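PDB 3L6E: oxidoreductase, short-chain dehydrogenase/reductase family from Aeromonas hydrophila subsp. hydrophila, which probably acts as a nucleotide-dependent oxidoreductase of the short-chain dehydrogenase/reductase family, possibly reducing 3-dehydrosphinganine in sphingolipid metabolism. Local coordinates for residues S13-A18 against A131-S136; L19-V24 against Q41-L46; P78-H83 against D209-R214; E99-V104 against E145-A150; Q117-L122 against S169-V174. One frame throughout, in Å; residues are numbered along the deposited sequence.

Contact 1: residues S13-A18 against A131-S136; sequences SGLGRA and ANVLSS
Leu15, the second residue of helix 14-25, is the side chain that joins this helix to Val133 and Ser135 on strand 128-137. The first segment begins with Ser13 as N-cap: its OG accepts from Gly16 N at 2.8 Å, with an N-H...O angle of 153°, and also bonds to Gly10 O, so that one hydroxyl ties the first helical turn to the preceding loop. Leu15 then projects toward the strand. Its CD2 meets Val133 CG1 tip to tip at 3.7 Å and Val133 CG2 at 4.1 Å. With CG1 anti to the backbone N of Val133 (chi1 -177°), both methyls of the valine face this one leucine branch. The other branch, CD1, lies 4.0 Å from Ser135 CB and touches the carbon rather than the hydroxyl. Beyond Leu15 the helix settles into regular bonding, Arg17 N to Ser13 O at 2.7 Å and Ala18 N to Gly14 O at 3.0 Å, while Ala18 leans on Pro200 and Ala204. Cys84 of the neighbouring strand 80-84 touches both Leu15 and Val133, adding to this buried apolar patch. Gly10, Gly14 and Gly16 fit the TGxxxGxG fingerprint of the family, the glycine-rich turn that in Rossmann-fold relatives receives the dinucleotide at the C-terminal ends of the parallel strands.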
# COMPACT_ATOMS: atom_id res chain seq x y z
N SER A 13 13.88 0.26 -17.45
CA SER A 13 13.03 1.44 -17.15
C SER A 13 13.56 2.20 -15.92
O SER A 13 14.28 1.63 -15.10
CB SER A 13 11.58 1.01 -16.91
OG SER A 13 11.49 0.15 -15.78
N GLY A 14 13.22 3.48 -15.81
CA GLY A 14 13.66 4.30 -14.67
C GLY A 14 13.24 3.60 -13.39
O GLY A 14 14.01 3.50 -12.43
N LEU A 15 12.01 3.08 -13.43
CA LEU A 15 11.38 2.31 -12.37
C LEU A 15 12.10 0.99 -12.10
O LEU A 15 12.45 0.70 -10.95
CB LEU A 15 9.93 2.03 -12.77
CG LEU A 15 8.78 1.96 -11.78
CD1 LEU A 15 7.58 2.72 -12.33
CD2 LEU A 15 8.40 0.52 -11.49
N GLY A 16 12.28 0.19 -13.14
CA GLY A 16 13.01 -1.08 -13.01
C GLY A 16 14.45 -0.94 -12.53
O GLY A 16 14.93 -1.77 -11.74
N ARG A 17 15.13 0.12 -13.01
CA ARG A 17 16.47 0.50 -12.54
C ARG A 17 16.43 0.74 -11.04
O ARG A 17 17.18 0.11 -10.29
CB ARG A 17 16.97 1.78 -13.23
CG ARG A 17 17.98 1.64 -14.36
CD ARG A 17 18.67 3.00 -14.67
NE ARG A 17 18.79 3.86 -13.49
CZ ARG A 17 19.93 4.36 -12.99
NH1 ARG A 17 19.90 5.12 -11.91
NH2 ARG A 17 21.09 4.11 -13.58
N ALA A 18 15.55 1.64 -10.59
CA ALA A 18 15.48 2.00 -9.17
C ALA A 18 15.18 0.80 -8.28
O ALA A 18 15.76 0.64 -7.20
CB ALA A 18 14.45 3.13 -8.94
N ALA A 131 4.91 -9.98 -8.14
CA ALA A 131 4.56 -8.59 -7.95
C ALA A 131 4.49 -7.96 -9.30
O ALA A 131 5.41 -8.11 -10.10
CB ALA A 131 5.57 -7.88 -7.07
N ASN A 132 3.37 -7.29 -9.57
CA ASN A 132 3.16 -6.64 -10.84
C ASN A 132 3.04 -5.13 -10.67
O ASN A 132 2.35 -4.66 -9.75
CB ASN A 132 1.91 -7.17 -11.51
CG ASN A 132 2.18 -8.35 -12.39
OD1 ASN A 132 2.58 -8.21 -13.54
ND2 ASN A 132 1.95 -9.53 -11.87
N VAL A 133 3.72 -4.40 -11.55
CA VAL A 133 3.66 -2.95 -11.56
C VAL A 133 2.71 -2.51 -12.67
O VAL A 133 2.94 -2.78 -13.85
CB VAL A 133 5.05 -2.29 -11.78
CG1 VAL A 133 4.94 -0.76 -11.71
CG2 VAL A 133 6.01 -2.76 -10.73
N LEU A 134 1.60 -1.89 -12.28
CA LEU A 134 0.69 -1.29 -13.22
C LEU A 134 0.90 0.24 -13.20
O LEU A 134 0.10 1.00 -12.67
CB LEU A 134 -0.76 -1.72 -12.90
CG LEU A 134 -1.12 -3.22 -13.00
CD1 LEU A 134 -0.53 -4.07 -11.86
CD2 LEU A 134 -2.62 -3.39 -13.00
N SER A 135 2.02 0.69 -13.77
CA SER A 135 2.44 2.10 -13.65
C SER A 135 1.60 3.04 -14.52
O SER A 135 1.02 2.63 -15.53
CB SER A 135 3.93 2.26 -13.93
OG SER A 135 4.26 1.80 -15.22
N SER A 136 1.54 4.31 -14.11
CA SER A 136 0.64 5.27 -14.74
C SER A 136 1.39 6.57 -15.03
O SER A 136 1.43 7.48 -14.20
CB SER A 136 -0.57 5.52 -13.85
OG SER A 136 -1.76 5.62 -14.61

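Contact 2: residues L19-V24 against Q41-L46; sequences LTIGLV and QQQELL. Unlike the reference sequence in segment 41-46: Gln42 (reference Glu), Leu45 (reference Glu).
Ile21 meets Gln43 and Leu46 where two successive helices of the Rossmann fold lie side by side. Helices 14-25 and 37-47, linked through strand 29-34, pack on one face of the sheet; the axes of 19-24 and 41-46 run 22° from parallel and come within 11.8 Å. At that spacing the contact is made by side chains alone. Ile21 sends CG1 beside its own backbone N, anti to the carbonyl carbon (chi1 -60°), and chi2 is extended, which carries CD1 outward to Leu46. Gln43 also starts beside its backbone N, but a bend at chi2 (-70°) brings its amide nitrogen to Ile21, the two side chains crossing at about a right angle. NE2 thereby comes 4.0 Å from Ile21 CG1 and 4.4 Å from Thr20 CB. This nitrogen is buried here against carbon with no polar partner in the model. Thr20, by contrast, bonds through its hydroxyl to Gly16 O one turn back, and its side chain fills toward Val30, Met32 and Val51 of the sheet. Leu46, more exposed, likewise crosses Ile21 nearly perpendicularly, with its CD2 4.1 Å from Ile21 CD1.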
# COMPACT_ATOMS: atom_id res chain seq x y z
N LEU A 19 14.24 -0.03 -8.72
CA LEU A 19 13.89 -1.23 -7.97
C LEU A 19 15.06 -2.19 -7.91
O LEU A 19 15.29 -2.77 -6.87
CB LEU A 19 12.67 -1.93 -8.57
CG LEU A 19 11.28 -1.27 -8.44
CD1 LEU A 19 10.35 -1.82 -9.50
CD2 LEU A 19 10.67 -1.47 -7.06
N THR A 20 15.80 -2.34 -9.01
CA THR A 20 16.94 -3.25 -9.07
C THR A 20 18.00 -2.78 -8.10
O THR A 20 18.49 -3.57 -7.30
CB THR A 20 17.55 -3.38 -10.47
OG1 THR A 20 16.58 -3.91 -11.37
CG2 THR A 20 18.77 -4.32 -10.47
N ILE A 21 18.33 -1.49 -8.18
CA ILE A 21 19.30 -0.87 -7.29
C ILE A 21 18.94 -1.08 -5.82
O ILE A 21 19.79 -1.44 -5.01
CB ILE A 21 19.49 0.65 -7.59
CG1 ILE A 21 19.98 0.86 -9.03
CG2 ILE A 21 20.45 1.29 -6.55
CD1 ILE A 21 20.10 2.29 -9.48
N GLY A 22 17.66 -0.88 -5.50
CA GLY A 22 17.17 -0.94 -4.12
C GLY A 22 17.25 -2.32 -3.50
O GLY A 22 17.61 -2.44 -2.33
N LEU A 23 16.91 -3.34 -4.28
CA LEU A 23 16.98 -4.74 -3.86
C LEU A 23 18.44 -5.18 -3.70
O LEU A 23 18.76 -6.00 -2.84
CB LEU A 23 16.28 -5.65 -4.88
CG LEU A 23 14.76 -5.57 -5.04
CD1 LEU A 23 14.31 -5.97 -6.45
CD2 LEU A 23 14.02 -6.39 -3.99
N VAL A 24 19.32 -4.63 -4.53
CA VAL A 24 20.75 -4.92 -4.38
C VAL A 24 21.29 -4.34 -3.07
O VAL A 24 22.00 -5.04 -2.32
CB VAL A 24 21.58 -4.41 -5.58
CG1 VAL A 24 23.11 -4.39 -5.24
CG2 VAL A 24 21.31 -5.28 -6.80
N GLN A 41 23.53 -3.45 -19.69
CA GLN A 41 24.99 -3.38 -19.52
C GLN A 41 25.41 -2.27 -18.56
O GLN A 41 26.33 -2.46 -17.75
CB GLN A 41 25.70 -3.18 -20.87
CG GLN A 41 25.65 -4.38 -21.82
CD GLN A 41 26.48 -4.16 -23.09
OE1 GLN A 41 27.13 -5.08 -23.59
NE2 GLN A 41 26.48 -2.93 -23.59
N GLN A 42 24.76 -1.11 -18.68
CA GLN A 42 25.06 0.05 -17.84
C GLN A 42 24.78 -0.33 -16.38
O GLN A 42 25.48 0.10 -15.47
CB GLN A 42 24.28 1.31 -18.32
CG GLN A 42 23.23 1.90 -17.36
CD GLN A 42 22.18 2.83 -18.03
OE1 GLN A 42 21.19 3.23 -17.39
NE2 GLN A 42 22.39 3.17 -19.31
N GLN A 43 23.75 -1.16 -16.17
CA GLN A 43 23.41 -1.63 -14.85
C GLN A 43 24.40 -2.69 -14.34
O GLN A 43 24.71 -2.74 -13.15
CB GLN A 43 21.97 -2.15 -14.83
CG GLN A 43 20.89 -1.08 -14.98
CD GLN A 43 20.76 -0.16 -13.78
OE1 GLN A 43 21.31 0.95 -13.76
NE2 GLN A 43 20.02 -0.62 -12.76
N GLU A 44 24.88 -3.54 -15.25
CA GLU A 44 25.91 -4.53 -14.91
C GLU A 44 27.22 -3.85 -14.50
O GLU A 44 27.85 -4.27 -13.53
CB GLU A 44 26.12 -5.54 -16.06
CG GLU A 44 25.03 -6.63 -16.14
CD GLU A 44 25.38 -7.80 -17.06
OE1 GLU A 44 25.27 -7.64 -18.30
OE2 GLU A 44 25.74 -8.88 -16.55
N LEU A 45 27.58 -2.78 -15.22
CA LEU A 45 28.75 -1.94 -14.92
C LEU A 45 28.63 -1.26 -13.55
O LEU A 45 29.61 -1.13 -12.82
CB LEU A 45 28.93 -0.89 -16.03
CG LEU A 45 30.31 -0.31 -16.35
CD1 LEU A 45 30.58 -0.35 -17.85
CD2 LEU A 45 30.49 1.11 -15.81
N LEU A 46 27.41 -0.84 -13.21
CA LEU A 46 27.16 -0.21 -11.93
C LEU A 46 27.15 -1.19 -10.75
O LEU A 46 27.68 -0.89 -9.70
CB LEU A 46 25.86 0.60 -11.96
CG LEU A 46 25.43 1.37 -10.70
CD1 LEU A 46 26.24 2.65 -10.49
CD2 LEU A 46 23.95 1.69 -10.73

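Contact 3: residues P78-H83 against D209-R214; sequences PELVLH and DALEAR
Leu80 and Leu82 of a central strand of the Rossmann sheet share one partner, Leu211, in the turn that leaves helix 200-210. The contact across the segments is wholly apolar. Leu80 and Leu211 cross at about a right angle, and Leu211, with CG set anti to its carbonyl carbon (chi1 -71°), directs its CD1 to the leucine side chains of the strand. Leu82 adds a looser touch, its CG 4.4 Å from the same CD1. The alternating residues Val81 and His83 point to the other sheet face, where Val115 of helix 98-123 touches both, so the strand is covered on both faces. Backbone bonding shapes the second segment: Glu212 N reaches Asp209 O at 3.2 Å, turning the chain as the helix ends. Charged and polar links lie beyond the apolar patch, some within the chain and some to the second subunit. Asp209 forms a salt bridge with Arg26 of its own chain, Arg214 forms one with Asp209 of the second subunit, and Glu212 O bonds to Tyr206 of that subunit. The turn thus faces the sheet on one side and the partner chain on another. In the apolar patch, the shortest approach is Leu80 CD2 to Leu211 CD1, 3.9 Å.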
# COMPACT_ATOMS: atom_id res chain seq x y z
N PRO A 78 13.56 -18.14 -7.96
CA PRO A 78 13.37 -16.83 -7.35
C PRO A 78 12.38 -16.82 -6.20
O PRO A 78 11.42 -17.60 -6.20
CB PRO A 78 12.82 -15.98 -8.51
CG PRO A 78 12.16 -16.94 -9.43
CD PRO A 78 12.85 -18.27 -9.25
N GLU A 79 12.62 -15.94 -5.23
CA GLU A 79 11.63 -15.61 -4.20
C GLU A 79 10.62 -14.55 -4.69
O GLU A 79 9.46 -14.53 -4.27
CB GLU A 79 12.33 -15.07 -2.95
CG GLU A 79 13.44 -15.96 -2.40
CD GLU A 79 14.15 -15.34 -1.21
OE1 GLU A 79 14.67 -16.10 -0.35
OE2 GLU A 79 14.19 -14.09 -1.13
N LEU A 80 11.07 -13.65 -5.57
CA LEU A 80 10.20 -12.57 -6.03
C LEU A 80 10.38 -12.35 -7.52
O LEU A 80 11.51 -12.24 -8.02
CB LEU A 80 10.45 -11.27 -5.25
CG LEU A 80 9.92 -9.92 -5.77
CD1 LEU A 80 8.41 -9.90 -5.82
CD2 LEU A 80 10.46 -8.73 -4.96
N VAL A 81 9.24 -12.33 -8.22
CA VAL A 81 9.20 -11.91 -9.61
C VAL A 81 8.50 -10.56 -9.63
O VAL A 81 7.32 -10.43 -9.27
CB VAL A 81 8.54 -12.95 -10.55
CG1 VAL A 81 8.52 -12.41 -11.99
CG2 VAL A 81 9.36 -14.24 -10.55
N LEU A 82 9.27 -9.56 -10.02
CA LEU A 82 8.80 -8.19 -10.05
C LEU A 82 8.58 -7.85 -11.50
O LEU A 82 9.54 -7.69 -12.26
CB LEU A 82 9.84 -7.27 -9.44
CG LEU A 82 9.36 -6.30 -8.37
CD1 LEU A 82 10.45 -5.30 -8.03
CD2 LEU A 82 8.11 -5.59 -8.81
N HIS A 83 7.33 -7.80 -11.91
CA HIS A 83 7.03 -7.52 -13.29
C HIS A 83 6.73 -6.05 -13.50
O HIS A 83 5.76 -5.52 -12.95
CB HIS A 83 5.90 -8.40 -13.83
CG HIS A 83 5.68 -8.23 -15.30
ND1 HIS A 83 4.55 -7.64 -15.82
CD2 HIS A 83 6.46 -8.53 -16.36
CE1 HIS A 83 4.64 -7.60 -17.14
NE2 HIS A 83 5.80 -8.12 -17.49
N ASP A 209 9.64 -1.44 0.54
CA ASP A 209 9.19 -1.56 1.92
C ASP A 209 7.92 -2.41 1.96
O ASP A 209 7.77 -3.27 2.80
CB ASP A 209 8.93 -0.21 2.58
CG ASP A 209 10.20 0.53 2.93
OD1 ASP A 209 11.30 0.03 2.62
OD2 ASP A 209 10.10 1.62 3.53
N ALA A 210 7.01 -2.17 1.03
CA ALA A 210 5.77 -2.90 1.01
C ALA A 210 6.03 -4.40 0.74
O ALA A 210 5.32 -5.25 1.23
CB ALA A 210 4.84 -2.31 -0.02
N LEU A 211 7.07 -4.72 -0.04
CA LEU A 211 7.34 -6.11 -0.37
C LEU A 211 8.17 -6.87 0.67
O LEU A 211 8.52 -8.02 0.45
CB LEU A 211 8.01 -6.21 -1.74
CG LEU A 211 7.15 -5.91 -2.96
CD1 LEU A 211 8.04 -5.77 -4.20
CD2 LEU A 211 6.07 -7.00 -3.14
N GLU A 212 8.49 -6.22 1.79
CA GLU A 212 9.22 -6.87 2.88
C GLU A 212 8.39 -8.01 3.49
O GLU A 212 7.21 -7.84 3.76
CB GLU A 212 9.57 -5.86 3.98
CG GLU A 212 10.69 -4.90 3.66
CD GLU A 212 12.08 -5.48 3.88
OE1 GLU A 212 12.33 -6.06 4.97
OE2 GLU A 212 12.93 -5.35 2.96
N ALA A 213 9.03 -9.15 3.73
CA ALA A 213 8.35 -10.29 4.37
C ALA A 213 8.10 -10.04 5.86
O ALA A 213 8.95 -9.53 6.56
CB ALA A 213 9.17 -11.57 4.18
N ARG A 214 6.91 -10.38 6.33
CA ARG A 214 6.58 -10.38 7.76
C ARG A 214 5.81 -11.67 8.06
O ARG A 214 5.26 -12.29 7.14
CB ARG A 214 5.78 -9.13 8.16
CG ARG A 214 6.43 -7.79 7.77
CD ARG A 214 5.88 -6.59 8.54
NE ARG A 214 6.33 -5.33 7.95
CZ ARG A 214 7.47 -4.71 8.29
NH1 ARG A 214 8.26 -5.23 9.22
NH2 ARG A 214 7.81 -3.58 7.69

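Contact 4: residues E99-V104 against E145-A150; sequences EQIRRV and ESLYCA
Behind Ile101 and Val104, the two residues that receive Leu147, Glu99 O lies over one face of the Arg103 guanidinium, 3.0 Å above its plane and offset toward the rim. This is the exposed back of helix 98-123, which near its N-terminal end packs against the start of helix 145-165; the two are the long helices that flank one side of the Rossmann sheet in short-chain dehydrogenases. The neighbouring Arg102 is related to a carboxylate only loosely: Glu99 OE1 is 4.0 Å from Arg102 NE and well out of the guanidinium plane, a long ion pair of charges alone. Tyr148 begins the YxxxK signature of the family. Many relatives dimerise through this helix pair, but neither segment here touches the second subunit. The contact itself is apolar and carried by one leucine. Leu147 has CG anti to its backbone N (chi1 169°), which extends the forked end to the opposing helix, and it splits its branches between residues one helical turn apart. Tyr96 touches it from a loop. The packing is light, with CD1 of Leu147 4.3 Å from Ile101 CG2 and its CD2 4.3 Å from Val104 CG2.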
# COMPACT_ATOMS: atom_id res chain seq x y z
N GLU A 99 -2.49 -0.69 -35.60
CA GLU A 99 -1.06 -0.98 -35.48
C GLU A 99 -0.45 -0.31 -34.25
O GLU A 99 0.49 -0.83 -33.65
CB GLU A 99 -0.32 -0.57 -36.76
CG GLU A 99 -1.15 -0.64 -38.06
CD GLU A 99 -1.47 -2.06 -38.54
OE1 GLU A 99 -1.71 -2.96 -37.70
OE2 GLU A 99 -1.50 -2.27 -39.77
N GLN A 100 -1.00 0.85 -33.89
CA GLN A 100 -0.61 1.56 -32.68
C GLN A 100 -1.08 0.79 -31.43
O GLN A 100 -0.38 0.75 -30.42
CB GLN A 100 -1.22 2.97 -32.67
CG GLN A 100 -0.22 4.12 -32.52
CD GLN A 100 0.30 4.67 -33.85
OE1 GLN A 100 1.28 5.41 -33.89
NE2 GLN A 100 -0.36 4.31 -34.95
N ILE A 101 -2.26 0.18 -31.54
CA ILE A 101 -2.90 -0.52 -30.42
C ILE A 101 -2.27 -1.89 -30.14
O ILE A 101 -1.95 -2.19 -28.99
CB ILE A 101 -4.45 -0.65 -30.61
CG1 ILE A 101 -5.12 0.73 -30.62
CG2 ILE A 101 -5.08 -1.49 -29.50
CD1 ILE A 101 -6.43 0.77 -31.37
N ARG A 102 -2.11 -2.72 -31.17
CA ARG A 102 -1.57 -4.08 -30.99
C ARG A 102 -0.26 -4.04 -30.21
O ARG A 102 -0.11 -4.75 -29.22
CB ARG A 102 -1.28 -4.78 -32.32
CG ARG A 102 -2.27 -4.57 -33.45
CD ARG A 102 -1.55 -4.66 -34.80
NE ARG A 102 -1.29 -6.04 -35.24
CZ ARG A 102 -0.20 -6.75 -34.96
NH1 ARG A 102 0.78 -6.25 -34.21
NH2 ARG A 102 -0.09 -7.99 -35.42
N ARG A 103 0.67 -3.21 -30.68
CA ARG A 103 2.01 -3.12 -30.10
C ARG A 103 1.96 -2.87 -28.59
O ARG A 103 2.51 -3.65 -27.82
CB ARG A 103 2.88 -2.09 -30.84
CG ARG A 103 2.54 -0.61 -30.59
CD ARG A 103 3.52 0.33 -31.30
NE ARG A 103 2.95 0.93 -32.51
CZ ARG A 103 3.31 0.63 -33.76
NH1 ARG A 103 4.26 -0.27 -34.00
NH2 ARG A 103 2.71 1.24 -34.77
N VAL A 104 1.24 -1.82 -28.19
CA VAL A 104 1.09 -1.39 -26.79
C VAL A 104 0.58 -2.52 -25.90
O VAL A 104 1.19 -2.84 -24.88
CB VAL A 104 0.12 -0.17 -26.67
CG1 VAL A 104 -0.25 0.12 -25.21
CG2 VAL A 104 0.71 1.07 -27.32
N GLU A 145 -5.30 8.93 -23.00
CA GLU A 145 -5.70 8.32 -21.73
C GLU A 145 -6.46 6.99 -21.82
O GLU A 145 -6.18 6.06 -21.06
CB GLU A 145 -6.46 9.32 -20.86
CG GLU A 145 -7.23 8.68 -19.73
CD GLU A 145 -6.97 9.33 -18.39
OE1 GLU A 145 -6.69 8.58 -17.42
OE2 GLU A 145 -7.03 10.58 -18.31
N SER A 146 -7.41 6.89 -22.74
CA SER A 146 -8.31 5.74 -22.80
C SER A 146 -7.62 4.42 -23.18
O SER A 146 -8.08 3.35 -22.79
CB SER A 146 -9.50 6.02 -23.73
OG SER A 146 -9.08 6.03 -25.08
N LEU A 147 -6.54 4.51 -23.95
CA LEU A 147 -5.78 3.31 -24.30
C LEU A 147 -4.96 2.82 -23.11
O LEU A 147 -4.83 1.62 -22.90
CB LEU A 147 -4.92 3.52 -25.56
CG LEU A 147 -3.85 2.48 -25.95
CD1 LEU A 147 -4.38 1.02 -26.10
CD2 LEU A 147 -3.12 2.91 -27.21
N TYR A 148 -4.44 3.75 -22.31
CA TYR A 148 -3.73 3.39 -21.08
C TYR A 148 -4.67 2.73 -20.09
O TYR A 148 -4.29 1.77 -19.42
CB TYR A 148 -3.05 4.61 -20.42
CG TYR A 148 -1.78 5.05 -21.10
CD1 TYR A 148 -0.55 4.46 -20.78
CD2 TYR A 148 -1.79 6.07 -22.04
CE1 TYR A 148 0.63 4.87 -21.41
CE2 TYR A 148 -0.62 6.49 -22.67
CZ TYR A 148 0.59 5.89 -22.35
OH TYR A 148 1.74 6.31 -22.98
N CYS A 149 -5.89 3.26 -20.00
CA CYS A 149 -6.90 2.67 -19.12
C CYS A 149 -7.25 1.28 -19.58
O CYS A 149 -7.21 0.35 -18.78
CB CYS A 149 -8.15 3.52 -19.03
SG CYS A 149 -7.86 5.00 -18.08
N ALA A 150 -7.55 1.13 -20.87
CA ALA A 150 -7.74 -0.20 -21.45
C ALA A 150 -6.60 -1.12 -21.00
O ALA A 150 -6.85 -2.17 -20.41
CB ALA A 150 -7.79 -0.13 -22.95

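Contact 5: residues Q117-L122 against S169-V174; sequences QQTVRL and SPLRLV
Gln118 OE1, on the far side of the helix whose Thr119 and Val120 meet Leu171, is gripped twice by Arg121. This is the C-terminal part of helix 98-123, packed on the sheet of the Rossmann fold beside strand 171-181. The arginine comes side-on: NH2 donates at 2.7 Å and NE at 3.0 Å, both from the same face of the amide. The oxygen lies nearly in the guanidinium plane. NH2 makes the straighter bond (N-H...O 153° against 138°); NE stands well above the plane of the amide carbonyl, NH2 is tilted less from it. Gln118 NE2 is taken by Asp65, so both ends of the amide are satisfied and its rotation is fixed. The strand's first residue, Leu171, carries the contact. With CG anti to its backbone N (chi1 179°), it lies across Thr119 at about a right angle, its CD1 4.2 Å from Thr119 CG2. Thr119 turns that methyl to the leucine while its hydroxyl bonds to Val115 O one turn back. Leu130 of the neighbouring strand also touches Thr119, continuing the buried layer between helix and sheet. Val120 CG2 lies 4.2 Å from Leu171 CD2, and Leu166 also packs on this valine. Most intimate is the approach to the helix backbone, where Leu171 CD2 comes within 3.9 Å of Thr119 O and 3.8 Å of Val120 CA.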
# COMPACT_ATOMS: atom_id res chain seq x y z
N GLN A 117 2.33 -16.79 -15.91
CA GLN A 117 2.21 -18.24 -16.11
C GLN A 117 3.52 -18.95 -15.92
O GLN A 117 3.56 -20.05 -15.37
CB GLN A 117 1.68 -18.56 -17.51
CG GLN A 117 0.25 -18.18 -17.71
CD GLN A 117 -0.19 -18.31 -19.14
OE1 GLN A 117 -1.37 -18.09 -19.44
NE2 GLN A 117 0.73 -18.68 -20.04
N GLN A 118 4.59 -18.33 -16.40
CA GLN A 118 5.93 -18.84 -16.17
C GLN A 118 6.27 -18.86 -14.66
O GLN A 118 6.92 -19.78 -14.19
CB GLN A 118 6.94 -18.00 -16.99
CG GLN A 118 8.38 -18.49 -16.98
CD GLN A 118 8.65 -19.69 -17.88
OE1 GLN A 118 9.53 -20.50 -17.59
NE2 GLN A 118 7.90 -19.81 -18.98
N THR A 119 5.78 -17.87 -13.91
CA THR A 119 5.98 -17.81 -12.44
C THR A 119 5.16 -18.86 -11.68
O THR A 119 5.64 -19.43 -10.70
CB THR A 119 5.64 -16.39 -11.88
OG1 THR A 119 6.41 -15.41 -12.57
CG2 THR A 119 5.91 -16.31 -10.36
N VAL A 120 3.94 -19.09 -12.12
CA VAL A 120 3.09 -20.14 -11.54
C VAL A 120 3.80 -21.49 -11.74
O VAL A 120 3.99 -22.27 -10.81
CB VAL A 120 1.68 -20.16 -12.20
CG1 VAL A 120 0.85 -21.34 -11.71
CG2 VAL A 120 0.94 -18.83 -11.96
N ARG A 121 4.23 -21.73 -12.98
CA ARG A 121 4.95 -22.94 -13.32
C ARG A 121 6.19 -23.13 -12.43
O ARG A 121 6.37 -24.20 -11.82
CB ARG A 121 5.32 -22.90 -14.81
CG ARG A 121 6.31 -23.98 -15.24
CD ARG A 121 6.77 -23.72 -16.67
NE ARG A 121 8.06 -23.03 -16.73
CZ ARG A 121 9.24 -23.62 -16.49
NH1 ARG A 121 9.31 -24.91 -16.16
NH2 ARG A 121 10.36 -22.90 -16.58
N LEU A 122 7.02 -22.08 -12.34
CA LEU A 122 8.30 -22.16 -11.62
C LEU A 122 8.18 -22.27 -10.10
O LEU A 122 8.83 -23.11 -9.47
CB LEU A 122 9.19 -20.96 -11.95
CG LEU A 122 10.18 -21.15 -13.10
CD1 LEU A 122 10.85 -19.81 -13.39
CD2 LEU A 122 11.21 -22.25 -12.77
N SER A 169 -2.74 -21.18 -2.36
CA SER A 169 -1.49 -21.62 -2.97
C SER A 169 -0.38 -20.73 -2.42
O SER A 169 -0.57 -19.52 -2.28
CB SER A 169 -1.57 -21.54 -4.50
OG SER A 169 -0.30 -21.60 -5.11
N PRO A 170 0.79 -21.32 -2.12
CA PRO A 170 1.86 -20.55 -1.48
C PRO A 170 2.36 -19.36 -2.31
O PRO A 170 3.17 -18.56 -1.82
CB PRO A 170 2.97 -21.59 -1.28
CG PRO A 170 2.66 -22.68 -2.26
CD PRO A 170 1.17 -22.73 -2.33
N LEU A 171 1.90 -19.23 -3.55
CA LEU A 171 2.33 -18.11 -4.38
C LEU A 171 1.42 -16.90 -4.15
O LEU A 171 0.20 -17.00 -4.28
CB LEU A 171 2.40 -18.53 -5.85
CG LEU A 171 2.80 -17.53 -6.95
CD1 LEU A 171 4.12 -16.83 -6.65
CD2 LEU A 171 2.87 -18.27 -8.27
N ARG A 172 2.02 -15.78 -3.78
CA ARG A 172 1.26 -14.57 -3.41
C ARG A 172 1.27 -13.57 -4.56
O ARG A 172 2.32 -13.32 -5.12
CB ARG A 172 1.87 -13.93 -2.16
CG ARG A 172 1.56 -14.64 -0.87
CD ARG A 172 2.53 -14.28 0.27
NE ARG A 172 2.38 -15.22 1.38
CZ ARG A 172 3.20 -15.30 2.43
NH1 ARG A 172 4.26 -14.50 2.54
NH2 ARG A 172 2.96 -16.19 3.39
N LEU A 173 0.11 -12.99 -4.89
CA LEU A 173 0.06 -11.93 -5.89
C LEU A 173 -0.08 -10.58 -5.23
O LEU A 173 -0.97 -10.36 -4.41
CB LEU A 173 -1.00 -12.19 -7.00
CG LEU A 173 -0.47 -12.98 -8.22
CD1 LEU A 173 0.11 -14.32 -7.77
CD2 LEU A 173 -1.52 -13.21 -9.35
N VAL A 174 0.86 -9.70 -5.58
CA VAL A 174 0.94 -8.33 -5.09
C VAL A 174 0.87 -7.38 -6.30
O VAL A 174 1.63 -7.52 -7.26
CB VAL A 174 2.23 -8.08 -4.27
CG1 VAL A 174 2.30 -6.62 -3.79
CG2 VAL A 174 2.32 -9.06 -3.04

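From the N terminus, contact 1 opens on helix 14-25 and closes on strand 128-137. Contact 2 is nested within that loop and joins helices 14-25 and 37-47. Contact 3 opens on strand 80-84 and closes at the end of helix 200-210, so it crosses contact 1, to which it is also joined by pairing of the neighbouring strands 80-84 and 128-137. Contacts 4 and 5 both start on helix 98-123, lie nested within contact 3, and cross each other and contact 1. Contact 4 ties helix 98-123 to helix 145-165, its centre about 30 Å from that of contact 2. Contact 5 seats helix 98-123 on strand 171-181, touching contact 3 through Val81 and Thr119.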